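Local coordinates for L-arabinose ABC transporter, periplasmic L-arabinose-binding protein (Burkholderia thailandensis, PDB 4KZK) that binds beta-D-galactose between its two lobes and probably delivers L-arabinose and related sugars in the periplasm to an ABC transporter, at residues G170-Y176 with N202-E208; R231-F236 with D258-V263; C98-K103 with D124-D128; V42-P46 with I72-S76; H139-S143 with L293-T298. One frame throughout, in Å; residues are numbered along the deposited sequence.

Overall arrangement
Interactions 4 and 3 come first along the chain. Their centres lie about 12 Å apart, and they meet through the Lys-44 to Asp-124 salt bridge. Interactions 1 and 2 follow in series in the other lobe, also with centres about 12 Å apart, where strands 170-175 and 233-236 are neighbours in the sheet. Interaction 5 joins segments 150 residues apart and encloses interactions 1 and 2 in its loop; its centre is about 28 Å from that of interaction 1. Interactions 3, 4 and 5 all touch the galactose. This fits the two-lobed periplasmic binding protein fold, with beta-alpha-beta units building the lobes and residues of interactions 3, 4 and 5 reaching the sugar.

Interaction 1: residues G170-Y176 with N202-E208; sequences GVLRLAY and NVVDAPE
Arg-173 and Asp-205 lie side by side on one face of two paired parallel strands. Arg-173 grips the carboxylate side-on. Arg-173 NE reaches Asp-205 OD1 at 2.8 Å, and Arg-173 NH1 reaches Asp-205 OD2 at 2.9 Å. Both bonds are nearly straight, and both Asp-205 oxygens lie close to the guanidinium plane. Both oxygens are met from above the carboxylate plane, because the two planes stand 64° apart. The bend of the arginine chain at chi3 (82°) turns NE and NH1 to the acid. On the other face, Leu-172 CD1 rests on Ala-206 CB at 3.8 Å. Glu-208 reaches back with OE2 beside Leu-174 CB, 3.4 Å away. Backbone bonds hold the register, from Val-171 N to Asn-202 O through Glu-208 N to Ala-175 O. Further out, Asp-177 and Thr-186 bind Arg-173 NH2 and help fix the guanidinium. Helix 213-226 lies against Leu-172. Strand 203-207 is the outermost of the sheet on this side. With strand 170-175 and helix 180-195 it forms a parallel beta-alpha-beta unit.

Interaction 2: residues R231-F236 with D258-V263; sequences RHWVAF and DDMIAV
Asp-259 sits between Arg-231 and His-232 at the start of two parallel strands. Its OD2 forms a salt bridge with Arg-231 NH2 at 3.1 Å. The guanidinium and carboxylate planes are nearly perpendicular, 85° apart. Asp-259 OD1 lies in the plane of the His-232 ring, at the edge, 3.3 Å from His-232 CD2. One water joins this OD1 to Arg-231 NE, and a second joins it to His-232 NE2. Trp-233 follows His-232. Trp-233 N donates to Asp-259 O at 2.8 Å, and Trp-233 CB touches Met-260 CE at 3.7 Å. The methionine chain folds at chi2 (66°) and chi3 (73°), which brings its end back over the neighbouring strand. There Met-260 SD also meets Ala-235 CB at 3.8 Å. Phe-224 and Phe-230 set their rings edge-to-face with the indole. The chemistry is thus divided. Charge and water tie the strand starts together at the partly exposed end, while backbone bonds and apolar contacts hold the buried part.

Interaction 3: residues C98-K103 with D124-D128; sequences CAPDVK and DQLVD. With GAL (beta-D-galactopyranose), chain B.
Val-102 and Val-127 join two loops through one direct backbone bond, in which Val-127 N gives a nearly straight N-H to Val-102 O (3.1 Å, 173°) from above the carbonyl plane. Val-102 points at the other loop. Its CG1 meets Gln-125 O closely at 3.1 Å and also packs on Asp-124 CB. Its CG2 touches Val-127 CG2 at 4.0 Å. Leu-126 CD2 reaches Ala-99 CB at 3.8 Å. Cys-98 SG lies 3.5 Å from Asp-124 CG. The cysteine sulfur is anti to its own N (chi1 -178°), and this carries it alongside the carboxylate. Asp-124 OD1 accepts from O1 of the galactose at 2.6 Å. Its OD2 is held by a salt bridge to Lys-44 and by a water shared with Ala-99 O, so both oxygens have partners. A second water links Ala-99 N to Asp-124 O, and a third links the backbone oxygens of Lys-103 and Val-127. Within the first loop, Asp-101 OD1 accepts from Lys-103 N in an Asx turn. The loops follow strands 94-98 and 118-122, neighbours in the sheet. Ile-108 of helix 105-114 packs on both Ala-99 and Leu-126.

Interaction 4: residues V42-P46 with I72-S76; sequences VVKQP and IAAPS. With GAL (beta-D-galactopyranose), chain B.
Val-43 carries both direct backbone hydrogen bonds between these parallel strand ends. Val-43 N binds Ile-72 O at 3.0 Å, and Val-43 O accepts a nearly straight bond from Ala-74 N at 2.9 Å. Weaker CA-H...O contacts run alongside, such as Lys-44 CA to Ala-74 O. Strand 38-43, helix 49-65 and strand 68-73 form a beta-alpha-beta unit, with Lys-44 just past its first strand at the sugar pocket. The apolar contacts fall on two sides. Val-42 CG1 meets Ala-74 CB at 3.7 Å, next to helix 77-89. Pro-46 CG lies against Ala-73 CB at 3.6 Å. The polar contact is with the sugar. The side chain of Lys-44 sets out from its CA away from segment 72-76 and is extended beyond CG. Lys-44 NZ donates to galactose O2 at 2.8 Å and to O1 at 3.2 Å. It also forms a salt bridge with Asp-124. Lys-44 O is buried against Pro-75 and has no hydrogen-bond partner. The pairing just before it probably holds the lysine's base in place. The nearby carboxylate would favour the charged ammonium form.

Interaction 5: residues H139-S143 with L293-T298; sequences HMGIS and LHGYDT. With GAL (beta-D-galactopyranose), chain B.
His-294 has Met-140 CG over one face of its imidazole, 4.3 Å from the ring centroid and 17° off the normal, a CH-pi contact. This is the sugar pocket of a periplasmic binding protein fold, where strand 139-142 runs roughly antiparallel to the helical segment 293-298. Met-140 SD lies obliquely to the same ring, 4.2 Å from the His-294 centroid. His-294 CE1 comes near Ile-142 CG2, at 3.8 Å, and both atoms lie close to galactose O6. Trp-50 packs edge-to-face with the imidazole. Each ring nitrogen has a partner: ND1 bonds to Asp-123, itself a sugar ligand, and NE2 bonds to Thr-318. The two bonds fix the rotation of the ring. This is consistent with His-294 helping to position Asp-123. Met-140 has the largest share of the buried surface. Its CG and SD run out straight from the strand (chi1 -176°, chi2 -178°), and the chain turns only at chi3. Met-140 CE then settles against Thr-298 CG2 at 3.7 Å. The helix has a wider, pi-type turn here, and Leu-293 O receives weak bonds from Asp-297 N and Thr-298 N. Thr-298 OG1 donates to His-294 O at 2.7 Å. Met-140 SD approaches Leu-293 O to 3.2 Å.

Interaction 1: residues G170-Y176 with N202-E208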
# COMPACT_ATOMS: atom_id res chain seq x y z
N GLY A 170 21.41 -0.26 11.53
CA GLY A 170 20.49 -1.38 11.42
C GLY A 170 19.41 -1.07 10.40
O GLY A 170 18.87 0.02 10.41
N VAL A 171 19.12 -2.04 9.53
CA VAL A 171 18.13 -1.90 8.46
C VAL A 171 16.98 -2.87 8.75
O VAL A 171 17.12 -4.08 8.57
CB VAL A 171 18.76 -2.15 7.08
CG1 VAL A 171 17.74 -2.03 5.96
CG2 VAL A 171 19.90 -1.17 6.87
N LEU A 172 15.87 -2.32 9.24
CA LEU A 172 14.71 -3.13 9.59
C LEU A 172 13.77 -3.26 8.39
O LEU A 172 13.07 -2.32 8.03
CB LEU A 172 13.96 -2.53 10.78
CG LEU A 172 12.84 -3.42 11.33
CD1 LEU A 172 13.44 -4.73 11.86
CD2 LEU A 172 12.05 -2.70 12.40
N ARG A 173 13.73 -4.45 7.80
CA ARG A 173 12.86 -4.72 6.66
C ARG A 173 11.61 -5.46 7.12
O ARG A 173 11.64 -6.67 7.37
CB ARG A 173 13.60 -5.55 5.61
CG ARG A 173 12.82 -5.75 4.33
CD ARG A 173 13.54 -6.67 3.36
NE ARG A 173 13.35 -8.08 3.64
CZ ARG A 173 12.35 -8.84 3.19
NH1 ARG A 173 12.32 -10.13 3.50
NH2 ARG A 173 11.38 -8.34 2.43
N LEU A 174 10.51 -4.73 7.23
CA LEU A 174 9.22 -5.34 7.58
C LEU A 174 8.72 -6.08 6.37
O LEU A 174 8.44 -5.45 5.34
CB LEU A 174 8.19 -4.29 7.98
CG LEU A 174 8.46 -3.52 9.26
CD1 LEU A 174 7.55 -2.28 9.29
CD2 LEU A 174 8.27 -4.39 10.47
N ALA A 175 8.59 -7.40 6.47
CA ALA A 175 8.38 -8.22 5.28
C ALA A 175 7.03 -8.91 5.26
O ALA A 175 6.58 -9.49 6.25
CB ALA A 175 9.48 -9.26 5.20
N TYR A 176 6.41 -8.88 4.09
CA TYR A 176 5.21 -9.66 3.84
C TYR A 176 5.38 -10.19 2.41
O TYR A 176 4.64 -9.82 1.49
CB TYR A 176 3.95 -8.82 4.01
CG TYR A 176 2.69 -9.62 4.06
CD1 TYR A 176 2.36 -10.36 5.19
CD2 TYR A 176 1.76 -9.58 3.03
CE1 TYR A 176 1.18 -11.07 5.28
CE2 TYR A 176 0.57 -10.30 3.11
CZ TYR A 176 0.29 -11.04 4.24
OH TYR A 176 -0.89 -11.76 4.34
N ASN A 202 23.71 -5.96 7.78
CA ASN A 202 22.88 -5.24 8.74
C ASN A 202 21.41 -5.18 8.35
O ASN A 202 20.63 -4.50 9.01
CB ASN A 202 23.45 -3.83 8.93
CG ASN A 202 24.78 -3.84 9.64
OD1 ASN A 202 25.17 -4.83 10.26
ND2 ASN A 202 25.50 -2.73 9.56
N VAL A 203 21.01 -5.90 7.31
CA VAL A 203 19.60 -5.98 6.92
C VAL A 203 18.94 -7.06 7.77
O VAL A 203 19.35 -8.23 7.74
CB VAL A 203 19.46 -6.30 5.42
CG1 VAL A 203 18.01 -6.59 5.07
CG2 VAL A 203 20.03 -5.16 4.57
N VAL A 204 17.97 -6.64 8.58
CA VAL A 204 17.27 -7.52 9.50
C VAL A 204 15.86 -7.75 8.99
O VAL A 204 15.02 -6.86 9.01
CB VAL A 204 17.25 -6.90 10.91
CG1 VAL A 204 16.42 -7.75 11.86
CG2 VAL A 204 18.68 -6.73 11.44
N ASP A 205 15.60 -8.96 8.53
CA ASP A 205 14.27 -9.30 8.07
C ASP A 205 13.32 -9.46 9.27
O ASP A 205 13.66 -10.11 10.27
CB ASP A 205 14.29 -10.62 7.29
CG ASP A 205 14.63 -10.43 5.82
OD1 ASP A 205 15.13 -9.36 5.41
OD2 ASP A 205 14.37 -11.38 5.04
N ALA A 206 12.16 -8.82 9.17
CA ALA A 206 11.13 -8.85 10.21
C ALA A 206 9.82 -9.30 9.55
O ALA A 206 8.95 -8.48 9.24
CB ALA A 206 10.99 -7.48 10.85
N PRO A 207 9.66 -10.61 9.35
CA PRO A 207 8.48 -11.15 8.68
C PRO A 207 7.21 -10.98 9.52
O PRO A 207 7.19 -11.31 10.69
CB PRO A 207 8.83 -12.63 8.48
CG PRO A 207 9.72 -12.94 9.61
CD PRO A 207 10.56 -11.69 9.79
N GLU A 208 6.17 -10.48 8.89
CA GLU A 208 4.90 -10.16 9.53
C GLU A 208 3.86 -11.26 9.38
O GLU A 208 3.74 -11.84 8.31
CB GLU A 208 4.32 -8.89 8.89
CG GLU A 208 5.21 -7.66 9.04
CD GLU A 208 4.84 -6.54 8.10
OE1 GLU A 208 4.40 -6.81 6.96
OE2 GLU A 208 5.00 -5.37 8.51
O HOH W 1 5.43 -12.77 6.36

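Interaction 2: residues R231-F236 with D258-V263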
# COMPACT_ATOMS: atom_id res chain seq x y z
N ARG A 231 22.79 1.16 17.29
CA ARG A 231 22.38 2.40 17.92
C ARG A 231 21.38 3.13 17.02
O ARG A 231 20.36 3.66 17.48
CB ARG A 231 23.61 3.27 18.17
CG ARG A 231 23.32 4.61 18.83
CD ARG A 231 23.01 4.48 20.31
NE ARG A 231 22.18 5.61 20.73
CZ ARG A 231 21.62 5.75 21.92
NH1 ARG A 231 21.80 4.84 22.88
NH2 ARG A 231 20.88 6.83 22.16
N HIS A 232 21.68 3.14 15.73
CA HIS A 232 20.85 3.79 14.75
C HIS A 232 20.12 2.77 13.92
O HIS A 232 20.70 1.73 13.53
CB HIS A 232 21.70 4.64 13.81
CG HIS A 232 22.29 5.85 14.45
ND1 HIS A 232 23.48 6.40 14.03
CD2 HIS A 232 21.84 6.64 15.45
CE1 HIS A 232 23.75 7.47 14.75
NE2 HIS A 232 22.76 7.65 15.62
N TRP A 233 18.86 3.08 13.61
CA TRP A 233 18.02 2.23 12.77
C TRP A 233 17.33 2.98 11.66
O TRP A 233 17.01 4.15 11.81
CB TRP A 233 16.90 1.60 13.59
CG TRP A 233 17.31 0.48 14.47
CD1 TRP A 233 17.68 0.56 15.78
CD2 TRP A 233 17.35 -0.91 14.12
NE1 TRP A 233 17.98 -0.70 16.26
CE2 TRP A 233 17.76 -1.62 15.27
CE3 TRP A 233 17.05 -1.63 12.95
CZ2 TRP A 233 17.90 -3.01 15.27
CZ3 TRP A 233 17.19 -3.00 12.95
CH2 TRP A 233 17.62 -3.68 14.11
N VAL A 234 17.05 2.26 10.58
CA VAL A 234 16.09 2.71 9.58
C VAL A 234 15.06 1.61 9.42
O VAL A 234 15.33 0.43 9.73
CB VAL A 234 16.77 3.07 8.23
CG1 VAL A 234 17.87 4.12 8.41
CG2 VAL A 234 17.34 1.84 7.55
N ALA A 235 13.87 1.98 8.96
CA ALA A 235 12.80 1.00 8.85
C ALA A 235 11.85 1.37 7.75
O ALA A 235 11.66 2.54 7.44
CB ALA A 235 12.05 0.86 10.18
N PHE A 236 11.21 0.35 7.20
CA PHE A 236 10.24 0.53 6.13
C PHE A 236 9.49 -0.77 5.97
O PHE A 236 9.97 -1.84 6.33
CB PHE A 236 10.98 0.89 4.83
CG PHE A 236 12.15 -0.01 4.53
CD1 PHE A 236 13.40 0.26 5.06
CD2 PHE A 236 11.98 -1.16 3.77
CE1 PHE A 236 14.47 -0.58 4.83
CE2 PHE A 236 13.06 -2.00 3.53
CZ PHE A 236 14.30 -1.71 4.06
N ASP A 258 15.55 10.47 17.21
CA ASP A 258 16.94 10.75 16.83
C ASP A 258 17.69 9.53 16.30
O ASP A 258 18.67 9.67 15.56
CB ASP A 258 17.71 11.33 18.02
CG ASP A 258 17.26 12.75 18.37
OD1 ASP A 258 16.66 13.45 17.52
OD2 ASP A 258 17.55 13.18 19.50
N ASP A 259 17.21 8.33 16.65
CA ASP A 259 17.90 7.09 16.33
C ASP A 259 17.13 6.23 15.34
O ASP A 259 17.57 5.13 15.03
CB ASP A 259 18.16 6.30 17.61
CG ASP A 259 19.15 7.01 18.53
OD1 ASP A 259 20.07 7.68 18.02
OD2 ASP A 259 18.96 6.90 19.75
N MET A 260 16.03 6.77 14.80
CA MET A 260 15.18 6.02 13.85
C MET A 260 14.79 6.88 12.66
O MET A 260 14.24 7.96 12.85
CB MET A 260 13.90 5.52 14.54
CG MET A 260 12.82 4.97 13.59
SD MET A 260 13.28 3.46 12.70
CE MET A 260 13.23 2.19 13.96
N ILE A 261 15.05 6.41 11.45
CA ILE A 261 14.50 7.05 10.23
C ILE A 261 13.64 6.02 9.51
O ILE A 261 14.15 5.05 8.96
CB ILE A 261 15.60 7.57 9.29
CG1 ILE A 261 16.48 8.58 10.03
CG2 ILE A 261 15.00 8.17 8.04
CD1 ILE A 261 17.74 8.91 9.28
N ALA A 262 12.33 6.25 9.52
CA ALA A 262 11.38 5.35 8.91
C ALA A 262 10.60 6.08 7.84
O ALA A 262 10.17 7.20 8.06
CB ALA A 262 10.43 4.79 9.96
N VAL A 263 10.42 5.44 6.68
CA VAL A 263 9.69 6.05 5.57
C VAL A 263 8.68 5.04 5.06
O VAL A 263 9.03 3.89 4.77
CB VAL A 263 10.65 6.51 4.44
CG1 VAL A 263 9.88 6.95 3.19
CG2 VAL A 263 11.55 7.61 4.94
O HOH W 2 22.66 7.72 19.27
O HOH W 3 21.47 10.05 17.21

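Interaction 3: residues C98-K103 with D124-D128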
# COMPACT_ATOMS: atom_id res chain seq x y z
N CYS A 98 -9.77 -4.89 -4.36
CA CYS A 98 -8.46 -5.19 -3.80
C CYS A 98 -8.69 -6.33 -2.84
O CYS A 98 -9.16 -6.11 -1.73
CB CYS A 98 -7.82 -4.00 -3.08
SG CYS A 98 -6.16 -4.44 -2.46
N ALA A 99 -8.40 -7.54 -3.29
CA ALA A 99 -8.71 -8.73 -2.51
C ALA A 99 -7.76 -8.88 -1.34
O ALA A 99 -6.62 -8.42 -1.38
CB ALA A 99 -8.67 -9.96 -3.41
N PRO A 100 -8.19 -9.58 -0.27
CA PRO A 100 -7.35 -9.79 0.90
C PRO A 100 -6.35 -10.92 0.70
O PRO A 100 -5.43 -11.07 1.49
CB PRO A 100 -8.37 -10.15 1.98
CG PRO A 100 -9.49 -10.76 1.25
CD PRO A 100 -9.56 -10.07 -0.07
N ASP A 101 -6.57 -11.73 -0.35
CA ASP A 101 -5.72 -12.85 -0.70
C ASP A 101 -5.80 -12.94 -2.23
O ASP A 101 -6.82 -13.31 -2.77
CB ASP A 101 -6.26 -14.15 -0.06
CG ASP A 101 -5.51 -15.40 -0.51
OD1 ASP A 101 -4.58 -15.31 -1.35
OD2 ASP A 101 -5.81 -16.49 0.04
N VAL A 102 -4.71 -12.59 -2.89
CA VAL A 102 -4.71 -12.53 -4.37
C VAL A 102 -4.94 -13.90 -5.01
O VAL A 102 -5.37 -13.98 -6.16
CB VAL A 102 -3.43 -11.87 -4.94
CG1 VAL A 102 -3.42 -10.37 -4.63
CG2 VAL A 102 -2.15 -12.51 -4.43
N LYS A 103 -4.69 -14.97 -4.27
CA LYS A 103 -4.94 -16.33 -4.77
C LYS A 103 -6.43 -16.70 -4.85
O LYS A 103 -6.77 -17.75 -5.40
CB LYS A 103 -4.15 -17.36 -3.96
CG LYS A 103 -2.64 -17.23 -4.18
CD LYS A 103 -1.89 -18.44 -3.69
CE LYS A 103 -1.42 -18.26 -2.26
NZ LYS A 103 -0.12 -17.54 -2.20
N ASP A 124 -3.61 -4.81 -5.52
CA ASP A 124 -3.08 -6.14 -5.35
C ASP A 124 -3.60 -7.01 -6.49
O ASP A 124 -4.79 -7.31 -6.56
CB ASP A 124 -3.49 -6.73 -4.02
CG ASP A 124 -3.00 -5.92 -2.81
OD1 ASP A 124 -2.32 -4.89 -3.01
OD2 ASP A 124 -3.31 -6.33 -1.67
N GLN A 125 -2.70 -7.42 -7.37
CA GLN A 125 -3.09 -8.10 -8.60
C GLN A 125 -3.48 -9.55 -8.35
O GLN A 125 -2.77 -10.29 -7.67
CB GLN A 125 -1.95 -8.03 -9.64
CG GLN A 125 -2.37 -8.46 -11.04
CD GLN A 125 -1.27 -8.26 -12.07
OE1 GLN A 125 -0.07 -8.20 -11.73
NE2 GLN A 125 -1.67 -8.16 -13.33
N LEU A 126 -4.62 -9.96 -8.91
CA LEU A 126 -5.12 -11.32 -8.72
C LEU A 126 -4.23 -12.32 -9.49
O LEU A 126 -3.72 -11.99 -10.57
CB LEU A 126 -6.58 -11.42 -9.18
CG LEU A 126 -7.60 -10.55 -8.43
CD1 LEU A 126 -8.96 -10.67 -9.10
CD2 LEU A 126 -7.68 -10.93 -6.97
N VAL A 127 -4.04 -13.51 -8.92
CA VAL A 127 -3.16 -14.53 -9.52
C VAL A 127 -3.79 -15.90 -9.47
O VAL A 127 -4.73 -16.15 -8.70
CB VAL A 127 -1.79 -14.62 -8.81
CG1 VAL A 127 -1.07 -13.28 -8.83
CG2 VAL A 127 -1.95 -15.15 -7.38
N ASP A 128 -3.26 -16.79 -10.31
CA ASP A 128 -3.71 -18.18 -10.35
C ASP A 128 -2.90 -19.05 -9.38
O ASP A 128 -2.10 -18.55 -8.59
CB ASP A 128 -3.69 -18.70 -11.80
CG ASP A 128 -2.29 -18.79 -12.40
OD1 ASP A 128 -1.29 -18.96 -11.67
OD2 ASP A 128 -2.21 -18.71 -13.64
C1 GAL B . -1.92 -2.17 -0.96
C2 GAL B . -1.69 -1.70 0.47
C3 GAL B . -2.23 -0.26 0.59
C4 GAL B . -1.60 0.62 -0.49
C5 GAL B . -1.88 0.01 -1.85
C6 GAL B . -1.22 0.80 -2.97
O1 GAL B . -1.31 -3.45 -1.08
O2 GAL B . -2.39 -2.56 1.34
O3 GAL B . -1.99 0.28 1.90
O4 GAL B . -0.22 0.78 -0.26
O5 GAL B . -1.30 -1.29 -1.88
O6 GAL B . -1.49 0.22 -4.23
O HOH W 4 -7.46 -7.69 -5.96
O HOH W 5 -3.86 -8.81 -0.79
O HOH W 6 -5.15 -18.85 -7.34

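Interaction 4: residues V42-P46 with I72-S76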
# COMPACT_ATOMS: atom_id res chain seq x y z
N VAL A 42 -14.68 -3.01 -3.74
CA VAL A 42 -14.51 -3.95 -2.62
C VAL A 42 -13.06 -3.86 -2.17
O VAL A 42 -12.17 -3.99 -2.98
CB VAL A 42 -14.90 -5.38 -3.05
CG1 VAL A 42 -14.61 -6.38 -1.94
CG2 VAL A 42 -16.37 -5.39 -3.49
N VAL A 43 -12.84 -3.60 -0.88
CA VAL A 43 -11.48 -3.39 -0.36
C VAL A 43 -11.11 -4.31 0.80
O VAL A 43 -11.94 -4.62 1.66
CB VAL A 43 -11.25 -1.91 0.07
CG1 VAL A 43 -11.53 -0.97 -1.10
CG2 VAL A 43 -12.08 -1.54 1.30
N LYS A 44 -9.85 -4.73 0.85
CA LYS A 44 -9.42 -5.68 1.86
C LYS A 44 -9.40 -5.12 3.28
O LYS A 44 -9.56 -5.87 4.25
CB LYS A 44 -8.05 -6.27 1.52
CG LYS A 44 -6.95 -5.24 1.38
CD LYS A 44 -5.58 -5.86 1.09
CE LYS A 44 -4.51 -4.77 1.08
NZ LYS A 44 -3.11 -5.25 0.79
N GLN A 45 -9.16 -3.81 3.43
CA GLN A 45 -8.81 -3.22 4.74
C GLN A 45 -9.40 -1.83 4.89
O GLN A 45 -8.71 -0.83 4.66
CB GLN A 45 -7.29 -3.16 4.94
CG GLN A 45 -6.69 -4.50 5.35
CD GLN A 45 -5.18 -4.42 5.48
OE1 GLN A 45 -4.65 -3.51 6.14
NE2 GLN A 45 -4.46 -5.34 4.85
N PRO A 46 -10.65 -1.75 5.32
CA PRO A 46 -11.29 -0.42 5.42
C PRO A 46 -10.69 0.48 6.50
O PRO A 46 -10.97 1.66 6.50
CB PRO A 46 -12.74 -0.75 5.78
CG PRO A 46 -12.63 -2.05 6.50
CD PRO A 46 -11.57 -2.81 5.78
N ILE A 72 -17.94 -1.94 -0.29
CA ILE A 72 -17.96 -3.11 0.61
C ILE A 72 -16.56 -3.46 1.09
O ILE A 72 -15.61 -3.50 0.32
CB ILE A 72 -18.61 -4.35 -0.07
CG1 ILE A 72 -19.98 -3.98 -0.67
CG2 ILE A 72 -18.81 -5.48 0.94
CD1 ILE A 72 -20.55 -5.07 -1.56
N ALA A 73 -16.45 -3.69 2.40
CA ALA A 73 -15.22 -4.18 3.02
C ALA A 73 -15.25 -5.69 3.02
O ALA A 73 -16.27 -6.32 3.38
CB ALA A 73 -15.12 -3.67 4.45
N ALA A 74 -14.13 -6.29 2.60
CA ALA A 74 -14.03 -7.75 2.57
C ALA A 74 -12.61 -8.17 2.97
O ALA A 74 -11.75 -8.38 2.11
CB ALA A 74 -14.39 -8.26 1.20
N PRO A 75 -12.37 -8.30 4.29
CA PRO A 75 -11.01 -8.63 4.75
C PRO A 75 -10.63 -10.12 4.73
O PRO A 75 -9.55 -10.48 5.16
CB PRO A 75 -10.96 -8.08 6.17
CG PRO A 75 -12.12 -7.14 6.28
CD PRO A 75 -13.17 -7.76 5.40
N SER A 76 -11.53 -10.95 4.21
CA SER A 76 -11.30 -12.39 4.13
C SER A 76 -12.03 -12.93 2.92
O SER A 76 -12.94 -12.30 2.41
CB SER A 76 -11.84 -13.08 5.38
OG SER A 76 -13.25 -12.99 5.44
C1 GAL B . -1.92 -2.17 -0.96
C2 GAL B . -1.69 -1.70 0.47
C3 GAL B . -2.23 -0.26 0.59
C4 GAL B . -1.60 0.62 -0.49
C5 GAL B . -1.88 0.01 -1.85
C6 GAL B . -1.22 0.80 -2.97
O1 GAL B . -1.31 -3.45 -1.08
O2 GAL B . -2.39 -2.56 1.34
O3 GAL B . -1.99 0.28 1.90
O4 GAL B . -0.22 0.78 -0.26
O5 GAL B . -1.30 -1.29 -1.88
O6 GAL B . -1.49 0.22 -4.23

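Interaction 5: residues H139-S143 with L293-T298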
# COMPACT_ATOMS: atom_id res chain seq x y z
N HIS A 139 -5.82 -4.28 -14.36
CA HIS A 139 -5.26 -3.99 -13.05
C HIS A 139 -4.65 -2.60 -12.98
O HIS A 139 -4.05 -2.13 -13.94
CB HIS A 139 -4.18 -5.01 -12.73
CG HIS A 139 -3.56 -4.80 -11.39
ND1 HIS A 139 -4.24 -5.03 -10.21
CD2 HIS A 139 -2.33 -4.36 -11.04
CE1 HIS A 139 -3.47 -4.70 -9.20
NE2 HIS A 139 -2.30 -4.32 -9.66
N MET A 140 -4.81 -1.94 -11.85
CA MET A 140 -4.06 -0.73 -11.56
C MET A 140 -3.38 -0.88 -10.22
O MET A 140 -4.05 -1.22 -9.24
CB MET A 140 -4.94 0.51 -11.55
CG MET A 140 -4.13 1.78 -11.35
SD MET A 140 -5.07 3.32 -11.25
CE MET A 140 -5.79 3.40 -12.89
N GLY A 141 -2.07 -0.68 -10.19
CA GLY A 141 -1.33 -0.68 -8.94
C GLY A 141 -0.20 0.30 -9.02
O GLY A 141 -0.14 1.10 -9.95
N ILE A 142 0.71 0.24 -8.05
CA ILE A 142 1.84 1.14 -8.03
C ILE A 142 3.05 0.49 -8.69
O ILE A 142 3.15 -0.74 -8.73
CB ILE A 142 2.18 1.63 -6.60
CG1 ILE A 142 2.81 0.54 -5.71
CG2 ILE A 142 0.94 2.20 -5.95
CD1 ILE A 142 3.27 1.06 -4.37
N SER A 143 3.97 1.31 -9.18
CA SER A 143 5.26 0.81 -9.69
C SER A 143 6.15 0.46 -8.50
O SER A 143 6.98 1.25 -8.06
CB SER A 143 5.92 1.84 -10.62
OG SER A 143 6.96 1.19 -11.36
N LEU A 293 -6.17 8.35 -9.01
CA LEU A 293 -5.94 7.37 -10.09
C LEU A 293 -6.57 6.03 -9.71
O LEU A 293 -7.33 5.45 -10.48
CB LEU A 293 -4.46 7.21 -10.38
CG LEU A 293 -3.68 8.47 -10.81
CD1 LEU A 293 -2.21 8.18 -11.03
CD2 LEU A 293 -4.29 9.09 -12.05
N HIS A 294 -6.29 5.55 -8.50
CA HIS A 294 -6.77 4.24 -8.07
C HIS A 294 -8.26 4.16 -7.76
O HIS A 294 -8.83 3.08 -7.78
CB HIS A 294 -5.96 3.77 -6.85
CG HIS A 294 -4.54 3.44 -7.17
ND1 HIS A 294 -3.91 2.32 -6.67
CD2 HIS A 294 -3.63 4.09 -7.93
CE1 HIS A 294 -2.66 2.30 -7.11
NE2 HIS A 294 -2.47 3.35 -7.89
N GLY A 295 -8.89 5.30 -7.47
CA GLY A 295 -10.32 5.34 -7.13
C GLY A 295 -11.18 5.93 -8.23
O GLY A 295 -12.22 5.37 -8.56
N TYR A 296 -10.78 7.07 -8.78
CA TYR A 296 -11.60 7.75 -9.79
C TYR A 296 -11.33 7.13 -11.18
O TYR A 296 -12.29 6.74 -11.86
CB TYR A 296 -11.36 9.27 -9.72
CG TYR A 296 -12.25 10.13 -10.58
CD1 TYR A 296 -11.98 10.28 -11.91
CD2 TYR A 296 -13.34 10.80 -10.03
CE1 TYR A 296 -12.78 11.07 -12.72
CE2 TYR A 296 -14.16 11.60 -10.83
CZ TYR A 296 -13.88 11.72 -12.17
OH TYR A 296 -14.66 12.52 -12.99
N ASP A 297 -10.07 6.99 -11.58
CA ASP A 297 -9.76 6.52 -12.95
C ASP A 297 -10.13 5.06 -13.17
O ASP A 297 -10.57 4.68 -14.25
CB ASP A 297 -8.29 6.72 -13.34
CG ASP A 297 -7.95 8.18 -13.56
OD1 ASP A 297 -8.80 9.03 -13.25
OD2 ASP A 297 -6.84 8.44 -14.04
N THR A 298 -9.95 4.23 -12.15
CA THR A 298 -10.39 2.85 -12.25
C THR A 298 -11.91 2.81 -12.45
O THR A 298 -12.41 2.06 -13.30
CB THR A 298 -10.05 2.05 -10.99
OG1 THR A 298 -10.55 2.76 -9.84
CG2 THR A 298 -8.53 1.83 -10.89
C1 GAL B . -1.92 -2.17 -0.96
C2 GAL B . -1.69 -1.70 0.47
C3 GAL B . -2.23 -0.26 0.59
C4 GAL B . -1.60 0.62 -0.49
C5 GAL B . -1.88 0.01 -1.85
C6 GAL B . -1.22 0.80 -2.97
O1 GAL B . -1.31 -3.45 -1.08
O2 GAL B . -2.39 -2.56 1.34
O3 GAL B . -1.99 0.28 1.90
O4 GAL B . -0.22 0.78 -0.26
O5 GAL B . -1.30 -1.29 -1.88
O6 GAL B . -1.49 0.22 -4.23